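Local coordinates for core protein VP7 (Bluetongue virus, PDB 1BVP) that forms trimeric capsomers, 260 of which assemble on a VP3 scaffold to build the inner capsid of the virus, at residues R168-Q173 with Q228-V233; I159-N164 with V243-V248. All coordinates share one frame; numbering follows the deposited sequence.

Interaction 1: R168-Q173 with Q228-V233; sequences RGDVQQ and QAALHV
H232 reaches over from its strand and gives ND1 to D170 OD1, 2.8 Å away. The carboxyl oxygen lies at the ring edge, near the imidazole plane, while the carboxylate itself stands almost upright to the ring (85° between planes). With CG anti to the backbone N (chi1 -169°), the ring lies across the neighbouring strand, and its NE2 lies over the rim of one face of the R168 guanidinium, 3.8 Å from R168 NH1, with no stacking. Beneath, G169 and V233 form an antiparallel hydrogen-bonded pair, with V233 N 2.9 Å from G169 O.

Q172 and L231 carry the other end of the contact. The Q172 chain bends at chi2 (-102°) and brings OE1 to L231 N at 2.8 Å; the donor stands above the carbonyl plane. The amide therefore does the work a backbone carbonyl would do in a longer ladder. L231 O in turn accepts V171 N at 2.7 Å.

Within this chain 168-170 is the outermost strand of a four-stranded antiparallel sheet, with 231-234 next and 209-212 beyond. H232 is backbone-bonded to S211, L231 packs on V212 and W225, and V171 rests on strand 158-163.

Interaction 2: I159-N164 with V243-V248; sequences IQVSLN and VQIQVV
Q160 and Q244 sit opposite each other as a non-hydrogen-bonded pair, CA to CA 4.2 Å, and the flat groups at the contact are their terminal amides. Neither amide lays a face on the partner strand, which meets the base of each side chain instead: Q160 CB is 3.6 Å from V243 O, and Q244 CB is 3.7 Å from I159 O. The Q160 chain runs out extended beyond CG, away from the partner strand, and both polar atoms of its amide are satisfied there, OE1 by G139 N and NE2 by Q137 O. Q244, on the same side, packs against M158 and against T135 of a second subunit.

The other side of the ladder is purely aliphatic. I159 and I245 run alongside each other off the same face, with I159 CG1 3.7 Å from I245 CB. V161 and V243 repeat the pattern, their CG2 methyls 3.8 Å apart. For V243, chi1 of -54° sets CG2 between the backbone N and the carbonyl carbon, the branch that meets V161. Each aliphatic pair is joined below by two backbone bonds; in one, I245 N gives to I159 O at 2.8 Å and runs nearly straight (171° at the hydrogen).

The strands run antiparallel, 157° between their directions. Strand 158-163 is held on its far edge by 149-155, and I245 also touches W188 of 183-195. Antiparallel strands packed through aliphatic side chains against a second sheet form the beta sandwich of the VP7 jelly-roll domain, apart from the helical part of the chain.

The residues of interaction 1 all fall between the two strands that interaction 2 brings together. Moving inward along the chain from both strands of interaction 2, the next strand on each side, 168-170 and 231-234, pairs in a different sheet. The two centres are 11 Å apart, and the layers meet through aliphatic side chains. V171 CG1 lies 4.0 Å from I159 CD1, and V171 CG2 is 4.0 Å from V161 CG1. V233 CG1 completes the contact, 4.0 Å from L163 CD2 and 4.2 Å from V243 CG2. Subunit packing differs: a second subunit touches 243-248, whereas no other chain of the trimer touches the segments of interaction 1.

Interaction 1: R168-Q173 with Q228-V233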
loop_
_atom_site.group_PDB
_atom_site.type_symbol
_atom_site.label_atom_id
_atom_site.label_comp_id
_atom_site.label_asym_id
_atom_site.label_seq_id
_atom_site.Cartn_x
_atom_site.Cartn_y
_atom_site.Cartn_z
ATOM N N ARG A 168 -25.444 -15.625 -30.239
ATOM C CA ARG A 168 -24.976 -16.187 -28.974
ATOM C C ARG A 168 -23.630 -16.839 -29.238
ATOM O O ARG A 168 -23.371 -17.321 -30.350
ATOM C CB ARG A 168 -25.968 -17.212 -28.426
ATOM C CG ARG A 168 -26.483 -18.188 -29.464
ATOM C CD ARG A 168 -27.228 -19.348 -28.838
ATOM N NE ARG A 168 -28.132 -18.918 -27.771
ATOM C CZ ARG A 168 -28.379 -19.619 -26.661
ATOM N NH1 ARG A 168 -27.794 -20.799 -26.460
ATOM N NH2 ARG A 168 -29.207 -19.137 -25.740
ATOM N N GLY A 169 -22.750 -16.785 -28.238
ATOM C CA GLY A 169 -21.420 -17.359 -28.370
ATOM C C GLY A 169 -20.613 -17.325 -27.090
ATOM O O GLY A 169 -21.011 -16.725 -26.086
ATOM N N ASP A 170 -19.502 -18.047 -27.105
ATOM C CA ASP A 170 -18.605 -18.131 -25.958
ATOM C C ASP A 170 -17.502 -17.110 -26.186
ATOM O O ASP A 170 -16.950 -16.998 -27.279
ATOM C CB ASP A 170 -18.025 -19.544 -25.819
ATOM C CG ASP A 170 -18.997 -20.528 -25.149
ATOM O OD1 ASP A 170 -20.127 -20.124 -24.723
ATOM O OD2 ASP A 170 -18.600 -21.721 -25.040
ATOM N N VAL A 171 -17.102 -16.447 -25.120
ATOM C CA VAL A 171 -16.130 -15.388 -25.234
ATOM C C VAL A 171 -14.808 -15.595 -24.454
ATOM O O VAL A 171 -13.822 -14.886 -24.683
ATOM C CB VAL A 171 -16.892 -14.108 -24.864
ATOM C CG1 VAL A 171 -16.039 -13.132 -24.190
ATOM C CG2 VAL A 171 -17.492 -13.534 -26.093
ATOM N N GLN A 172 -14.738 -16.648 -23.648
ATOM C CA GLN A 172 -13.553 -16.909 -22.834
ATOM C C GLN A 172 -12.163 -16.938 -23.450
ATOM O O GLN A 172 -11.220 -16.537 -22.793
ATOM C CB GLN A 172 -13.715 -18.197 -22.072
ATOM C CG GLN A 172 -13.845 -19.380 -22.985
ATOM C CD GLN A 172 -15.270 -19.831 -23.120
ATOM O OE1 GLN A 172 -16.221 -19.074 -22.855
ATOM N NE2 GLN A 172 -15.436 -21.094 -23.471
ATOM N N GLN A 173 -12.004 -17.428 -24.673
ATOM C CA GLN A 173 -10.670 -17.519 -25.253
ATOM C C GLN A 173 -9.907 -16.226 -25.409
ATOM O O GLN A 173 -8.681 -16.254 -25.551
ATOM C CB GLN A 173 -10.638 -18.342 -26.558
ATOM C CG GLN A 173 -11.701 -18.003 -27.608
ATOM C CD GLN A 173 -13.157 -18.388 -27.202
ATOM O OE1 GLN A 173 -13.390 -19.254 -26.338
ATOM N NE2 GLN A 173 -14.135 -17.729 -27.836
ATOM N N GLN A 228 -11.900 -20.513 -16.525
ATOM C CA GLN A 228 -12.076 -21.764 -17.278
ATOM C C GLN A 228 -13.527 -21.931 -17.736
ATOM O O GLN A 228 -13.785 -22.227 -18.910
ATOM C CB GLN A 228 -11.679 -22.999 -16.438
ATOM C CG GLN A 228 -10.207 -23.133 -16.080
ATOM C CD GLN A 228 -9.294 -23.029 -17.300
ATOM O OE1 GLN A 228 -9.320 -23.895 -18.182
ATOM N NE2 GLN A 228 -8.485 -21.967 -17.359
ATOM N N ALA A 229 -14.460 -21.746 -16.802
ATOM C CA ALA A 229 -15.892 -21.876 -17.083
ATOM C C ALA A 229 -16.266 -21.008 -18.270
ATOM O O ALA A 229 -15.733 -19.911 -18.430
ATOM C CB ALA A 229 -16.708 -21.466 -15.874
ATOM N N ALA A 230 -17.222 -21.474 -19.068
ATOM C CA ALA A 230 -17.653 -20.737 -20.258
ATOM C C ALA A 230 -18.316 -19.399 -19.966
ATOM O O ALA A 230 -19.213 -19.277 -19.109
ATOM C CB ALA A 230 -18.546 -21.595 -21.102
ATOM N N LEU A 231 -17.851 -18.400 -20.701
ATOM C CA LEU A 231 -18.331 -17.028 -20.593
ATOM C C LEU A 231 -19.204 -16.865 -21.826
ATOM O O LEU A 231 -18.707 -16.623 -22.936
ATOM C CB LEU A 231 -17.128 -16.104 -20.664
ATOM C CG LEU A 231 -17.324 -14.740 -20.071
ATOM C CD1 LEU A 231 -17.965 -14.896 -18.731
ATOM C CD2 LEU A 231 -15.964 -14.140 -19.928
ATOM N N HIS A 232 -20.505 -16.997 -21.614
ATOM C CA HIS A 232 -21.469 -16.990 -22.692
ATOM C C HIS A 232 -22.350 -15.750 -22.837
ATOM O O HIS A 232 -23.156 -15.428 -21.956
ATOM C CB HIS A 232 -22.323 -18.237 -22.509
ATOM C CG HIS A 232 -23.203 -18.553 -23.675
ATOM N ND1 HIS A 232 -22.722 -19.109 -24.845
ATOM C CD2 HIS A 232 -24.545 -18.426 -23.840
ATOM C CE1 HIS A 232 -23.728 -19.315 -25.675
ATOM N NE2 HIS A 232 -24.844 -18.909 -25.091
ATOM N N VAL A 233 -22.218 -15.067 -23.970
ATOM C CA VAL A 233 -23.035 -13.883 -24.227
ATOM C C VAL A 233 -24.186 -14.242 -25.182
ATOM O O VAL A 233 -24.007 -15.000 -26.136
ATOM C CB VAL A 233 -22.222 -12.736 -24.837
ATOM C CG1 VAL A 233 -22.950 -11.427 -24.580
ATOM C CG2 VAL A 233 -20.804 -12.700 -24.256
#

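Interaction 2: I159-N164 with V243-V248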
loop_
_atom_site.group_PDB
_atom_site.type_symbol
_atom_site.label_atom_id
_atom_site.label_comp_id
_atom_site.label_asym_id
_atom_site.label_seq_id
_atom_site.Cartn_x
_atom_site.Cartn_y
_atom_site.Cartn_z
ATOM N N ILE A 159 -12.631 -5.425 -22.540
ATOM C CA ILE A 159 -12.989 -6.010 -23.829
ATOM C C ILE A 159 -14.445 -5.612 -24.105
ATOM O O ILE A 159 -15.206 -5.245 -23.174
ATOM C CB ILE A 159 -12.879 -7.558 -23.896
ATOM C CG1 ILE A 159 -14.022 -8.219 -23.144
ATOM C CG2 ILE A 159 -11.519 -8.033 -23.441
ATOM C CD1 ILE A 159 -14.308 -9.594 -23.651
ATOM N N GLN A 160 -14.813 -5.622 -25.385
ATOM C CA GLN A 160 -16.198 -5.319 -25.811
ATOM C C GLN A 160 -16.529 -6.394 -26.810
ATOM O O GLN A 160 -15.624 -6.941 -27.464
ATOM C CB GLN A 160 -16.357 -3.935 -26.439
ATOM C CG GLN A 160 -15.440 -3.691 -27.610
ATOM C CD GLN A 160 -15.322 -2.225 -27.955
ATOM O OE1 GLN A 160 -15.803 -1.361 -27.235
ATOM N NE2 GLN A 160 -14.656 -1.935 -29.055
ATOM N N VAL A 161 -17.797 -6.785 -26.807
ATOM C CA VAL A 161 -18.298 -7.830 -27.685
ATOM C C VAL A 161 -19.448 -7.239 -28.506
ATOM O O VAL A 161 -20.334 -6.555 -27.936
ATOM C CB VAL A 161 -18.880 -9.016 -26.854
ATOM C CG1 VAL A 161 -19.065 -10.230 -27.705
ATOM C CG2 VAL A 161 -18.010 -9.325 -25.695
ATOM N N SER A 162 -19.393 -7.453 -29.828
ATOM C CA SER A 162 -20.447 -7.010 -30.764
ATOM C C SER A 162 -21.295 -8.247 -31.044
ATOM O O SER A 162 -20.762 -9.307 -31.404
ATOM C CB SER A 162 -19.861 -6.568 -32.106
ATOM O OG SER A 162 -18.954 -5.499 -31.987
ATOM N N LEU A 163 -22.601 -8.134 -30.870
ATOM C CA LEU A 163 -23.498 -9.264 -31.135
ATOM C C LEU A 163 -24.539 -8.927 -32.235
ATOM O O LEU A 163 -25.219 -7.876 -32.161
ATOM C CB LEU A 163 -24.310 -9.624 -29.871
ATOM C CG LEU A 163 -23.858 -10.132 -28.504
ATOM C CD1 LEU A 163 -23.284 -11.513 -28.631
ATOM C CD2 LEU A 163 -22.884 -9.168 -27.891
ATOM N N ASN A 164 -24.668 -9.799 -33.243
ATOM C CA ASN A 164 -25.703 -9.628 -34.285
ATOM C C ASN A 164 -27.056 -9.931 -33.603
ATOM O O ASN A 164 -27.093 -10.566 -32.524
ATOM C CB ASN A 164 -25.508 -10.610 -35.450
ATOM C CG ASN A 164 -24.551 -10.082 -36.513
ATOM O OD1 ASN A 164 -24.509 -8.876 -36.798
ATOM N ND2 ASN A 164 -23.798 -10.985 -37.124
ATOM N N VAL A 243 -21.636 -5.286 -25.622
ATOM C CA VAL A 243 -21.462 -5.333 -24.167
ATOM C C VAL A 243 -20.002 -5.107 -23.853
ATOM O O VAL A 243 -19.142 -5.446 -24.699
ATOM C CB VAL A 243 -21.904 -6.691 -23.528
ATOM C CG1 VAL A 243 -23.314 -7.028 -23.929
ATOM C CG2 VAL A 243 -20.968 -7.804 -23.906
ATOM N N GLN A 244 -19.718 -4.405 -22.743
ATOM C CA GLN A 244 -18.308 -4.278 -22.318
ATOM C C GLN A 244 -18.107 -5.169 -21.121
ATOM O O GLN A 244 -19.034 -5.384 -20.324
ATOM C CB GLN A 244 -17.852 -2.875 -21.991
ATOM C CG GLN A 244 -18.140 -2.395 -20.633
ATOM C CD GLN A 244 -17.527 -1.027 -20.408
ATOM O OE1 GLN A 244 -16.795 -0.548 -21.260
ATOM N NE2 GLN A 244 -17.822 -0.390 -19.266
ATOM N N ILE A 245 -16.954 -5.812 -21.089
ATOM C CA ILE A 245 -16.605 -6.676 -19.967
ATOM C C ILE A 245 -15.284 -6.179 -19.435
ATOM O O ILE A 245 -14.278 -6.118 -20.164
ATOM C CB ILE A 245 -16.474 -8.125 -20.360
ATOM C CG1 ILE A 245 -17.834 -8.652 -20.828
ATOM C CG2 ILE A 245 -15.998 -8.907 -19.174
ATOM C CD1 ILE A 245 -17.745 -10.049 -21.450
ATOM N N GLN A 246 -15.344 -5.685 -18.203
ATOM C CA GLN A 246 -14.184 -5.130 -17.509
ATOM C C GLN A 246 -13.538 -6.088 -16.518
ATOM O O GLN A 246 -14.252 -6.712 -15.714
ATOM C CB GLN A 246 -14.617 -3.936 -16.700
ATOM C CG GLN A 246 -13.475 -3.236 -16.053
ATOM C CD GLN A 246 -13.932 -2.141 -15.103
ATOM O OE1 GLN A 246 -15.132 -1.862 -14.981
ATOM N NE2 GLN A 246 -12.974 -1.519 -14.416
ATOM N N VAL A 247 -12.209 -6.221 -16.589
ATOM C CA VAL A 247 -11.475 -7.035 -15.614
ATOM C C VAL A 247 -11.069 -6.024 -14.526
ATOM O O VAL A 247 -10.062 -5.297 -14.665
ATOM C CB VAL A 247 -10.214 -7.726 -16.196
ATOM C CG1 VAL A 247 -9.422 -8.361 -15.090
ATOM C CG2 VAL A 247 -10.611 -8.802 -17.175
ATOM N N VAL A 248 -11.884 -5.944 -13.471
ATOM C CA VAL A 248 -11.615 -5.008 -12.395
ATOM C C VAL A 248 -10.294 -5.275 -11.652
ATOM O O VAL A 248 -9.595 -4.332 -11.273
ATOM C CB VAL A 248 -12.848 -4.757 -11.517
ATOM C CG1 VAL A 248 -13.752 -5.902 -11.555
ATOM C CG2 VAL A 248 -12.440 -4.406 -10.132
#